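Local coordinates for putative GGDEF domain protein (Pseudomonas aeruginosa, PDB 7E6G), which probably catalyses the magnesium-dependent condensation of two GTP molecules into cyclic di-GMP, as a diguanylate cyclase of the GGDEF family, at residues T228-G233 with S237-R242. Residues are numbered along the deposited sequence; the frame is centred on the assembly and turned at random.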
loop_
_atom_site.group_PDB
_atom_site.type_symbol
_atom_site.label_atom_id
_atom_site.label_comp_id
_atom_site.label_asym_id
_atom_site.label_seq_id
_atom_site.Cartn_x
_atom_site.Cartn_y
_atom_site.Cartn_z
ATOM N N THR A 228 -52.607 12.313 0.850
ATOM C CA THR A 228 -52.621 13.212 -0.294
ATOM C C THR A 228 -51.538 12.844 -1.290
ATOM O O THR A 228 -50.607 12.089 -1.004
ATOM C CB THR A 228 -52.394 14.682 0.073
ATOM O OG1 THR A 228 -52.805 15.491 -1.036
ATOM C CG2 THR A 228 -50.916 14.955 0.315
ATOM N N GLU A 229 -51.669 13.431 -2.470
ATOM C CA GLU A 229 -50.639 13.400 -3.492
ATOM C C GLU A 229 -49.896 14.726 -3.524
ATOM O O GLU A 229 -50.471 15.796 -3.294
ATOM C CB GLU A 229 -51.234 13.142 -4.866
ATOM C CG GLU A 229 -50.224 12.706 -5.872
ATOM C CD GLU A 229 -50.868 12.435 -7.200
ATOM O OE1 GLU A 229 -50.130 12.227 -8.191
ATOM O OE2 GLU A 229 -52.118 12.388 -7.239
ATOM N N HIS A 230 -48.612 14.657 -3.817
ATOM C CA HIS A 230 -47.870 15.891 -3.964
ATOM C C HIS A 230 -48.287 16.624 -5.239
ATOM O O HIS A 230 -48.179 16.076 -6.342
ATOM C CB HIS A 230 -46.378 15.633 -3.993
ATOM C CG HIS A 230 -45.612 16.860 -4.335
ATOM N ND1 HIS A 230 -45.655 17.988 -3.546
ATOM C CD2 HIS A 230 -44.860 17.176 -5.412
ATOM C CE1 HIS A 230 -44.923 18.935 -4.102
ATOM N NE2 HIS A 230 -44.429 18.468 -5.235
ATOM N N ARG A 231 -48.732 17.870 -5.089
ATOM C CA ARG A 231 -49.081 18.730 -6.214
ATOM C C ARG A 231 -47.861 19.557 -6.614
ATOM O O ARG A 231 -47.303 20.279 -5.785
ATOM C CB ARG A 231 -50.257 19.627 -5.836
ATOM C CG ARG A 231 -51.447 18.824 -5.309
ATOM C CD ARG A 231 -52.593 19.699 -4.786
ATOM N NE ARG A 231 -53.648 18.889 -4.172
ATOM C CZ ARG A 231 -54.749 19.378 -3.600
ATOM N NH1 ARG A 231 -54.958 20.695 -3.558
ATOM N NH2 ARG A 231 -55.640 18.542 -3.074
ATOM N N ILE A 232 -47.442 19.454 -7.877
ATOM C CA ILE A 232 -46.202 20.105 -8.306
ATOM C C ILE A 232 -46.353 21.629 -8.266
ATOM O O ILE A 232 -47.429 22.187 -8.520
ATOM C CB ILE A 232 -45.785 19.610 -9.705
ATOM C CG1 ILE A 232 -45.382 18.129 -9.650
ATOM C CG2 ILE A 232 -44.622 20.425 -10.256
ATOM C CD1 ILE A 232 -45.100 17.512 -11.017
ATOM N N GLY A 233 -45.263 22.311 -7.922
ATOM C CA GLY A 233 -45.323 23.741 -7.714
ATOM C C GLY A 233 -45.697 24.110 -6.307
ATOM O O GLY A 233 -46.226 25.203 -6.070
ATOM N N SER A 237 -43.771 21.158 2.676
ATOM C CA SER A 237 -44.501 21.472 3.900
ATOM C C SER A 237 -45.994 21.627 3.636
ATOM O O SER A 237 -46.820 21.262 4.479
ATOM C CB SER A 237 -43.932 22.738 4.540
ATOM O OG SER A 237 -44.474 22.961 5.830
ATOM N N GLN A 238 -46.363 22.160 2.472
ATOM C CA GLN A 238 -47.781 22.322 2.166
ATOM C C GLN A 238 -48.418 20.976 1.843
ATOM O O GLN A 238 -49.577 20.725 2.208
ATOM C CB GLN A 238 -47.950 23.312 1.024
ATOM C CG GLN A 238 -47.569 24.725 1.415
ATOM C CD GLN A 238 -47.246 25.605 0.219
ATOM O OE1 GLN A 238 -46.606 25.166 -0.742
ATOM N NE2 GLN A 238 -47.695 26.856 0.271
ATOM N N THR A 239 -47.655 20.088 1.198
ATOM C CA THR A 239 -48.061 18.691 1.089
ATOM C C THR A 239 -48.325 18.079 2.460
ATOM O O THR A 239 -49.382 17.470 2.686
ATOM C CB THR A 239 -46.993 17.879 0.368
ATOM O OG1 THR A 239 -46.475 18.632 -0.730
ATOM C CG2 THR A 239 -47.585 16.576 -0.130
ATOM N N VAL A 240 -47.349 18.182 3.372
ATOM C CA VAL A 240 -47.550 17.640 4.713
ATOM C C VAL A 240 -48.807 18.234 5.338
ATOM O O VAL A 240 -49.632 17.507 5.905
ATOM C CB VAL A 240 -46.308 17.874 5.591
ATOM C CG1 VAL A 240 -46.637 17.610 7.048
ATOM C CG2 VAL A 240 -45.156 16.980 5.131
ATOM N N ASN A 241 -48.994 19.549 5.209
ATOM C CA ASN A 241 -50.165 20.195 5.799
ATOM C C ASN A 241 -51.462 19.615 5.249
ATOM O O ASN A 241 -52.432 19.428 5.993
ATOM C CB ASN A 241 -50.105 21.704 5.561
ATOM C CG ASN A 241 -49.214 22.418 6.566
ATOM O OD1 ASN A 241 -48.512 21.786 7.370
ATOM N ND2 ASN A 241 -49.230 23.742 6.522
ATOM N N ARG A 242 -51.510 19.316 3.949
ATOM C CA ARG A 242 -52.756 18.785 3.403
ATOM C C ARG A 242 -52.998 17.356 3.876
ATOM O O ARG A 242 -54.138 16.990 4.203
ATOM C CB ARG A 242 -52.763 18.854 1.882
ATOM C CG ARG A 242 -54.183 18.777 1.302
ATOM C CD ARG A 242 -54.176 18.437 -0.180
ATOM N NE ARG A 242 -52.896 18.811 -0.765
ATOM C CZ ARG A 242 -52.541 20.060 -1.083
ATOM N NH1 ARG A 242 -53.369 21.090 -0.902
ATOM N NH2 ARG A 242 -51.338 20.266 -1.592
#
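Arg231 and Arg242 lay their guanidinium groups flat on each other, planes 8° apart and centres 3.4 Å from one another, each offset toward the other's rim. The opposite face of the Arg242 group looks toward Gln238 O, and at its edge, in plane, sits Thr228 OG1. The imidazole of His230 meets the helix by its edge: ND1 lies 3.0 Å from Thr239 OG1, in the ring plane, and either atom could be the donor. Tyr133 stacks on this ring.

Arg242 NE lies 3.3 Å from Thr228 OG1 with an N-H...O angle of 125°, a weak bond; the hydroxyl gives its own hydrogen to Glu229 O. The two arginine side chains arrive differently: Arg231 runs extended from CG to NE, whereas Arg242 folds at chi3 (-23°), which swings its guanidinium round to lie flat against that of Arg231. Two like charges are stacked here, and the repulsion is probably eased by Glu234, which forms a salt bridge to Arg242 NH2, while Arg231 NH2 has a weak bond to Ala262 O.

Thr239 OG1 also bonds to Thr235 O, just before the helix begins. With CG2 anti to the backbone N, Thr239 turns its methyl to Thr228 CG2, 3.7 Å away, a small apolar touch between strand end and helix.

The contact ties the end of strand 223-229 to the start of helix 236-252 across the short connecting loop. It joins the strand and helix of the beta-alpha-beta unit whose second, parallel strand is 258-260 in the GGDEF domain, away from the magnesium and nucleotide site.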